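Local atomic coordinates of SAR-endolysin (Enterobacteria phage P1, PDB entry 1XJU), a protein that degrades the peptidoglycan of the bacterial host as a signal-arrest-release lysozyme, contributing to host cell lysis and release of new phage particles. Residues A[76-88]-A[139-152]. Numbering follows the deposited sequence.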
ATOM      1  N   ASN A  76      11.463   7.814   5.717  1.00  9.15           N
ATOM      2  CA  ASN A  76      10.110   8.270   5.519  1.00  8.80           C
ATOM      3  C   ASN A  76       9.489   7.676   4.254  1.00  8.09           C
ATOM      4  O   ASN A  76       8.357   7.150   4.329  1.00  8.45           O
ATOM      5  CB  ASN A  76      10.070   9.796   5.460  1.00  9.36           C
ATOM      6  CG  ASN A  76      10.313  10.463   6.786  1.00 10.35           C
ATOM      7  OD1 ASN A  76      10.151   9.833   7.847  1.00 11.08           O
ATOM      8  ND2 ASN A  76      10.729  11.733   6.748  1.00 10.79           N
ATOM      9  N   ALA A  77      10.207   7.687   3.146  1.00  8.21           N
ATOM     10  CA  ALA A  77       9.694   7.077   1.942  1.00  7.80           C
ATOM     11  C   ALA A  77       9.477   5.580   2.150  1.00  7.30           C
ATOM     12  O   ALA A  77       8.459   4.996   1.716  1.00  7.72           O
ATOM     13  CB  ALA A  77      10.603   7.334   0.774  1.00  8.29           C
ATOM     14  N   PHE A  78      10.431   4.912   2.771  1.00  7.56           N
ATOM     15  CA  PHE A  78      10.302   3.492   3.018  1.00  7.66           C
ATOM     16  C   PHE A  78       9.050   3.202   3.816  1.00  7.11           C
ATOM     17  O   PHE A  78       8.331   2.209   3.529  1.00  7.97           O
ATOM     18  CB  PHE A  78      11.513   2.969   3.782  1.00  8.47           C
ATOM     19  CG  PHE A  78      11.405   1.516   4.127  1.00  8.67           C
ATOM     20  CD1 PHE A  78      11.713   0.553   3.194  1.00  9.99           C
ATOM     21  CD2 PHE A  78      10.863   1.129   5.345  1.00  9.72           C
ATOM     22  CE1 PHE A  78      11.518  -0.778   3.497  1.00  9.80           C
ATOM     23  CE2 PHE A  78      10.645  -0.196   5.597  1.00 10.10           C
ATOM     24  CZ  PHE A  78      10.986  -1.122   4.694  1.00 10.95           C
ATOM     25  N   SER A  79       8.817   3.980   4.821  1.00  7.83           N
ATOM     26  CA  SER A  79       7.694   3.760   5.748  1.00  8.26           C
ATOM     27  C   SER A  79       6.376   4.062   5.078  1.00  7.94           C
ATOM     28  O   SER A  79       5.404   3.295   5.243  1.00  7.92           O
ATOM     29  CB  SER A  79       7.896   4.647   6.965  1.00  9.04           C
ATOM     30  OG  SER A  79       9.063   4.271   7.683  1.00  9.72           O
ATOM     31  N   ALA A  80       6.313   5.118   4.255  1.00  7.73           N
ATOM     32  CA  ALA A  80       5.118   5.393   3.471  1.00  7.81           C
ATOM     33  C   ALA A  80       4.829   4.288   2.494  1.00  6.81           C
ATOM     34  O   ALA A  80       3.662   3.862   2.332  1.00  7.56           O
ATOM     35  CB  ALA A  80       5.270   6.717   2.775  1.00  8.33           C
ATOM     36  N   MET A  81       5.861   3.795   1.818  1.00  7.28           N
ATOM     37  CA  MET A  81       5.673   2.741   0.831  1.00  6.96           C
ATOM     38  C   MET A  81       5.251   1.430   1.491  1.00  7.32           C
ATOM     39  O   MET A  81       4.434   0.672   0.957  1.00  7.45           O
ATOM     40  CB  MET A  81       6.966   2.548   0.020  1.00  6.98           C
ATOM     41  CG  MET A  81       7.231   3.718  -0.932  1.00  7.33           C
ATOM     42  SD  MET A  81       5.989   3.895  -2.250  1.00  8.14           S
ATOM     43  CE  MET A  81       6.321   2.404  -3.234  1.00  9.47           C
ATOM     44  N   THR A  82       5.778   1.147   2.669  1.00  7.20           N
ATOM     45  CA  THR A  82       5.392  -0.031   3.421  1.00  7.59           C
ATOM     46  C   THR A  82       3.919   0.059   3.779  1.00  6.88           C
ATOM     47  O   THR A  82       3.180  -0.915   3.655  1.00  7.49           O
ATOM     48  CB  THR A  82       6.237  -0.195   4.692  1.00  7.27           C
ATOM     49  OG1 THR A  82       7.596  -0.528   4.318  1.00  8.41           O
ATOM     50  CG2 THR A  82       5.715  -1.330   5.578  1.00  8.09           C
ATOM     51  N   SER A  83       3.475   1.203   4.258  1.00  7.32           N
ATOM     52  CA  SER A  83       2.056   1.430   4.546  1.00  7.46           C
ATOM     53  C   SER A  83       1.216   1.129   3.318  1.00  7.25           C
ATOM     54  O   SER A  83       0.200   0.420   3.425  1.00  7.86           O
ATOM     55  CB  SER A  83       1.875   2.875   5.000  1.00  7.81           C
ATOM     56  OG  SER A  83       0.491   3.216   5.112  1.00  8.35           O
ATOM     57  N   ALA A  84       1.587   1.638   2.141  1.00  7.13           N
ATOM     58  CA  ALA A  84       0.827   1.398   0.934  1.00  7.37           C
ATOM     59  C   ALA A  84       0.813  -0.085   0.597  1.00  7.04           C
ATOM     60  O   ALA A  84      -0.248  -0.628   0.214  1.00  7.72           O
ATOM     61  CB  ALA A  84       1.408   2.215  -0.214  1.00  7.59           C
ATOM     62  N   ALA A  85       1.938  -0.757   0.717  1.00  6.80           N
ATOM     63  CA  ALA A  85       2.020  -2.177   0.411  1.00  6.93           C
ATOM     64  C   ALA A  85       1.171  -2.988   1.406  1.00  7.47           C
ATOM     65  O   ALA A  85       0.556  -3.978   1.027  1.00  7.98           O
ATOM     66  CB  ALA A  85       3.447  -2.643   0.404  1.00  8.02           C
ATOM     67  N   PHE A  86       1.149  -2.600   2.661  1.00  7.37           N
ATOM     68  CA  PHE A  86       0.335  -3.275   3.669  1.00  7.71           C
ATOM     69  C   PHE A  86      -1.128  -3.184   3.275  1.00  7.29           C
ATOM     70  O   PHE A  86      -1.888  -4.154   3.371  1.00  7.82           O
ATOM     71  CB  PHE A  86       0.572  -2.644   5.027  1.00  8.11           C
ATOM     72  CG  PHE A  86      -0.256  -3.219   6.129  1.00  8.06           C
ATOM     73  CD1 PHE A  86      -1.468  -2.685   6.455  1.00  7.95           C
ATOM     74  CD2 PHE A  86       0.216  -4.311   6.866  1.00  8.85           C
ATOM     75  CE1 PHE A  86      -2.244  -3.209   7.479  1.00  8.34           C
ATOM     76  CE2 PHE A  86      -0.539  -4.821   7.925  1.00  9.42           C
ATOM     77  CZ  PHE A  86      -1.785  -4.254   8.212  1.00  8.57           C
ATOM     78  N   ASN A  87      -1.558  -2.003   2.862  1.00  7.21           N
ATOM     79  CA  ASN A  87      -2.973  -1.724   2.612  1.00  8.10           C
ATOM     80  C   ASN A  87      -3.422  -2.275   1.276  1.00  8.06           C
ATOM     81  O   ASN A  87      -4.570  -2.718   1.162  1.00  9.92           O
ATOM     82  CB  ASN A  87      -3.138  -0.198   2.677  1.00  8.51           C
ATOM     83  CG  ASN A  87      -4.514   0.325   2.839  1.00 11.14           C
ATOM     84  OD1 ASN A  87      -4.758   1.471   2.354  1.00 10.19           O
ATOM     85  ND2 ASN A  87      -5.380  -0.351   3.672  1.00 12.63           N
ATOM     86  N   MET A  88      -2.551  -2.237   0.252  1.00  8.34           N
ATOM     87  CA  MET A  88      -2.931  -2.527  -1.130  1.00  9.10           C
ATOM     88  C   MET A  88      -2.353  -3.813  -1.679  1.00  9.63           C
ATOM     89  O   MET A  88      -2.906  -4.343  -2.652  1.00 10.53           O
ATOM     90  CB  MET A  88      -2.500  -1.384  -2.044  1.00 10.09           C
ATOM     91  CG  MET A  88      -3.055  -0.023  -1.616  1.00 10.52           C
ATOM     92  SD  MET A  88      -4.846   0.025  -1.409  1.00 11.32           S
ATOM     93  CE  MET A  88      -5.317   0.223  -3.145  1.00 13.17           C
ATOM     94  N   LEU A 139      -9.436   5.738   0.414  1.00 11.80           N
ATOM     95  CA  LEU A 139      -8.116   5.372  -0.109  1.00 11.61           C
ATOM     96  C   LEU A 139      -7.360   6.584  -0.633  1.00 11.53           C
ATOM     97  O   LEU A 139      -6.137   6.716  -0.440  1.00 11.86           O
ATOM     98  CB  LEU A 139      -8.180   4.293  -1.161  1.00 11.70           C
ATOM     99  CG  LEU A 139      -8.638   2.913  -0.657  1.00 13.58           C
ATOM    100  CD1 LEU A 139      -8.768   2.016  -1.906  1.00 15.24           C
ATOM    101  CD2 LEU A 139      -7.689   2.328   0.395  1.00 14.48           C
ATOM    102  N   LYS A 140      -8.041   7.535  -1.240  1.00 12.19           N
ATOM    103  CA  LYS A 140      -7.389   8.764  -1.672  1.00 13.92           C
ATOM    104  C   LYS A 140      -6.791   9.522  -0.497  1.00 12.38           C
ATOM    105  O   LYS A 140      -5.626   9.992  -0.561  1.00 13.31           O
ATOM    106  CB  LYS A 140      -8.397   9.646  -2.407  1.00 15.17           C
ATOM    107  CG  LYS A 140      -7.710  10.797  -3.049  1.00 17.95           C
ATOM    108  CD  LYS A 140      -8.675  11.746  -3.697  1.00 19.80           C
ATOM    109  CE  LYS A 140      -9.582  12.430  -2.702  1.00 21.48           C
ATOM    110  NZ  LYS A 140     -10.302  13.630  -3.362  1.00 22.97           N
ATOM    111  N   ILE A 141      -7.511   9.650   0.592  1.00 12.44           N
ATOM    112  CA  ILE A 141      -7.020  10.329   1.745  1.00 12.01           C
ATOM    113  C   ILE A 141      -5.757   9.659   2.297  1.00 11.80           C
ATOM    114  O   ILE A 141      -4.745  10.321   2.631  1.00 12.06           O
ATOM    115  CB  ILE A 141      -8.107  10.357   2.831  1.00 14.37           C
ATOM    116  CG1 ILE A 141      -9.228  11.302   2.461  1.00 16.00           C
ATOM    117  CG2 ILE A 141      -7.501  10.832   4.118  1.00 15.12           C
ATOM    118  CD1 ILE A 141     -10.409  11.181   3.436  1.00 17.47           C
ATOM    119  N   ARG A 142      -5.812   8.347   2.429  1.00 10.64           N
ATOM    120  CA  ARG A 142      -4.704   7.526   2.889  1.00 10.92           C
ATOM    121  C   ARG A 142      -3.492   7.762   2.019  1.00 10.36           C
ATOM    122  O   ARG A 142      -2.402   7.940   2.575  1.00 10.24           O
ATOM    123  CB  ARG A 142      -5.166   6.077   2.895  1.00 10.46           C
ATOM    124  CG  ARG A 142      -4.128   5.071   3.254  1.00 10.66           C
ATOM    125  CD  ARG A 142      -3.492   5.288   4.595  1.00 10.44           C
ATOM    126  NE  ARG A 142      -2.598   4.130   4.934  1.00 10.47           N
ATOM    127  CZ  ARG A 142      -2.944   3.005   5.559  1.00  9.79           C
ATOM    128  NH1 ARG A 142      -4.155   2.917   6.127  1.00 10.12           N
ATOM    129  NH2 ARG A 142      -2.075   2.024   5.766  1.00  9.89           N
ATOM    130  N   ARG A 143      -3.648   7.647   0.724  1.00  9.98           N
ATOM    131  CA  ARG A 143      -2.508   7.837  -0.196  1.00  9.90           C
ATOM    132  C   ARG A 143      -1.896   9.219  -0.052  1.00 10.35           C
ATOM    133  O   ARG A 143      -0.668   9.374  -0.128  1.00  9.82           O
ATOM    134  CB  ARG A 143      -2.915   7.602  -1.620  1.00 10.09           C
ATOM    135  CG  ARG A 143      -3.312   6.158  -1.970  1.00  9.67           C
ATOM    136  CD  ARG A 143      -2.248   5.117  -1.860  1.00  9.30           C
ATOM    137  NE  ARG A 143      -2.134   4.520  -0.555  1.00  9.54           N
ATOM    138  CZ  ARG A 143      -2.940   3.551  -0.118  1.00 10.09           C
ATOM    139  NH1 ARG A 143      -2.720   2.997   1.041  1.00  9.37           N
ATOM    140  NH2 ARG A 143      -3.979   3.173  -0.856  1.00 10.60           N
ATOM    141  N   GLU A 144      -2.721  10.237   0.137  1.00 10.22           N
ATOM    142  CA  GLU A 144      -2.188  11.610   0.277  1.00 11.06           C
ATOM    143  C   GLU A 144      -1.442  11.773   1.561  1.00 10.85           C
ATOM    144  O   GLU A 144      -0.372  12.416   1.608  1.00 11.29           O
ATOM    145  CB  GLU A 144      -3.314  12.632   0.102  1.00 11.54           C
ATOM    146  CG  GLU A 144      -3.906  12.595  -1.301  1.00 13.49           C
ATOM    147  CD  GLU A 144      -5.165  13.416  -1.497  1.00 15.57           C
ATOM    148  OE1 GLU A 144      -5.693  13.904  -0.484  1.00 18.43           O
ATOM    149  OE2 GLU A 144      -5.636  13.523  -2.673  1.00 17.81           O
ATOM    150  N   LYS A 145      -1.901  11.187   2.637  1.00 10.80           N
ATOM    151  CA  LYS A 145      -1.177  11.235   3.871  1.00 11.47           C
ATOM    152  C   LYS A 145       0.159  10.462   3.786  1.00 10.31           C
ATOM    153  O   LYS A 145       1.209  10.936   4.254  1.00 10.36           O
ATOM    154  CB  LYS A 145      -2.001  10.673   5.030  1.00 11.89           C
ATOM    155  CG  LYS A 145      -3.160  11.531   5.409  1.00 12.46           C
ATOM    156  CD  LYS A 145      -3.987  10.963   6.496  1.00 15.92           C
ATOM    157  CE  LYS A 145      -5.163  11.895   6.774  1.00 20.28           C
ATOM    158  NZ  LYS A 145      -4.815  13.241   7.298  1.00 26.00           N
ATOM    159  N   GLU A 146       0.160   9.306   3.157  1.00  8.93           N
ATOM    160  CA  GLU A 146       1.408   8.619   2.901  1.00  8.75           C
ATOM    161  C   GLU A 146       2.345   9.461   2.057  1.00  8.84           C
ATOM    162  O   GLU A 146       3.567   9.497   2.348  1.00  9.42           O
ATOM    163  CB  GLU A 146       1.143   7.260   2.207  1.00  8.60           C
ATOM    164  CG  GLU A 146       0.457   6.216   3.061  1.00  9.01           C
ATOM    165  CD  GLU A 146      -0.066   5.081   2.240  1.00  8.73           C
ATOM    166  OE1 GLU A 146      -0.626   4.111   2.890  1.00  8.85           O
ATOM    167  OE2 GLU A 146      -0.057   5.171   1.014  1.00  9.01           O
ATOM    168  N   ARG A 147       1.846  10.125   1.041  1.00  8.77           N
ATOM    169  CA  ARG A 147       2.678  10.952   0.176  1.00  9.65           C
ATOM    170  C   ARG A 147       3.358  12.057   0.956  1.00  9.82           C
ATOM    171  O   ARG A 147       4.536  12.306   0.756  1.00  9.70           O
ATOM    172  CB  ARG A 147       1.856  11.495  -0.972  1.00  9.58           C
ATOM    173  CG  ARG A 147       2.529  12.574  -1.800  1.00 10.51           C
ATOM    174  CD  ARG A 147       1.629  13.191  -2.833  1.00 11.83           C
ATOM    175  NE  ARG A 147       0.670  14.095  -2.177  1.00 15.46           N
ATOM    176  CZ  ARG A 147      -0.466  14.555  -2.741  1.00 16.48           C
ATOM    177  NH1 ARG A 147      -1.295  15.294  -2.009  1.00 17.54           N
ATOM    178  NH2 ARG A 147      -0.798  14.272  -3.999  1.00 17.18           N
ATOM    179  N   GLN A 148       2.650  12.701   1.853  1.00 10.13           N
ATOM    180  CA  GLN A 148       3.281  13.760   2.624  1.00 10.83           C
ATOM    181  C   GLN A 148       4.356  13.234   3.534  1.00 10.04           C
ATOM    182  O   GLN A 148       5.408  13.914   3.664  1.00 10.76           O
ATOM    183  CB  GLN A 148       2.236  14.551   3.344  1.00 12.77           C
ATOM    184  CG  GLN A 148       1.308  15.326   2.347  1.00 14.92           C
ATOM    185  CD  GLN A 148       2.048  16.067   1.156  1.00 15.22           C
ATOM    186  OE1 GLN A 148       1.923  15.663  -0.015  1.00 17.24           O
ATOM    187  NE2 GLN A 148       2.818  17.123   1.471  1.00 17.00           N
ATOM    188  N   LEU A 149       4.150  12.085   4.148  1.00 10.25           N
ATOM    189  CA  LEU A 149       5.227  11.471   4.896  1.00  9.71           C
ATOM    190  C   LEU A 149       6.424  11.164   3.993  1.00  9.43           C
ATOM    191  O   LEU A 149       7.564  11.520   4.299  1.00  9.78           O
ATOM    192  CB  LEU A 149       4.759  10.190   5.580  1.00 10.45           C
ATOM    193  CG  LEU A 149       5.860   9.372   6.228  1.00 11.12           C
ATOM    194  CD1 LEU A 149       6.603  10.167   7.311  1.00 11.55           C
ATOM    195  CD2 LEU A 149       5.266   8.086   6.842  1.00 11.01           C
ATOM    196  N   CYS A 150       6.137  10.531   2.866  1.00  8.82           N
ATOM    197  CA  CYS A 150       7.135  10.089   1.917  1.00  8.84           C
ATOM    198  C   CYS A 150       8.054  11.231   1.500  1.00  9.73           C
ATOM    199  O   CYS A 150       9.272  11.055   1.395  1.00  9.80           O
ATOM    200  CB  CYS A 150       6.342   9.510   0.739  1.00  9.21           C
ATOM    201  SG  CYS A 150       7.222   8.525  -0.488  1.00  9.32           S
ATOM    202  N   LEU A 151       7.475  12.402   1.253  1.00  9.24           N
ATOM    203  CA  LEU A 151       8.210  13.552   0.732  1.00  9.50           C
ATOM    204  C   LEU A 151       8.967  14.285   1.810  1.00  9.56           C
ATOM    205  O   LEU A 151       9.797  15.167   1.475  1.00 10.36           O
ATOM    206  CB  LEU A 151       7.247  14.536   0.092  1.00 10.07           C
ATOM    207  CG  LEU A 151       6.571  14.071  -1.185  1.00 10.25           C
ATOM    208  CD1 LEU A 151       5.436  15.006  -1.563  1.00 11.51           C
ATOM    209  CD2 LEU A 151       7.606  13.994  -2.262  1.00 11.12           C
ATOM    210  N   THR A 152       8.736  13.993   3.078  1.00 10.06           N
ATOM    211  CA  THR A 152       9.361  14.776   4.159  1.00 10.16           C
ATOM    212  C   THR A 152      10.858  14.505   4.193  1.00 10.03           C
ATOM    213  O   THR A 152      11.312  13.363   4.371  1.00 10.34           O
ATOM    214  CB  THR A 152       8.730  14.398   5.473  1.00 11.35           C
ATOM    215  OG1 THR A 152       7.328  14.754   5.458  1.00 11.92           O
ATOM    216  CG2 THR A 152       9.354  15.133   6.666  1.00 12.68           C
TER
HETATM  217  O   HOH W   1      11.727   9.970   2.382  1.00  9.32           O
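Ala-80 sits straight against helix 139-151: its CB lies 3.3 Å from Glu-146 O and 3.6 Å from Cys-150 CB. With Ala-77 one turn earlier, these small residues let the two nearly antiparallel helices close to a CA separation of 4.0 Å between Ala-77 and Cys-150, whose SG, in the disulfide to Cys-122, rests against the Ala-77 methyl. This end also meets solvent: a water bridges Ala-77 N and Cys-150 O, and Asn-76 ND2 reaches Thr-152 O with a straight bond (168°) in its own amide plane but from above the carbonyl plane.

Toward Leu-139 the backbones splay apart, and long polar side chains fill the widening interface. The straight chain of Glu-146 carries OE1 to where three donors converge: Ser-83 OG at 2.6 Å on the anti side, Arg-142 NE from above the carboxylate plane, and Arg-143 NH1 on the syn side. Arg-142 NH2 donates to the same Ser-83 OG (2.9 Å), so the hydroxyl passes its own proton to OE1. Arg-143 folds back so that NE takes OE2, while NH1 also meets a lone pair of Asn-87 OD1 at 2.9 Å. The Asn-87 amide stacks on the Arg-142 guanidinium, planes 4° apart. Two arginines around one buried carboxylate would favour its ionised form, and Asn-87 ND2 links this network to the carbonyl of Cys-23, an active-site residue held here in the inactivating disulfide with Cys-16.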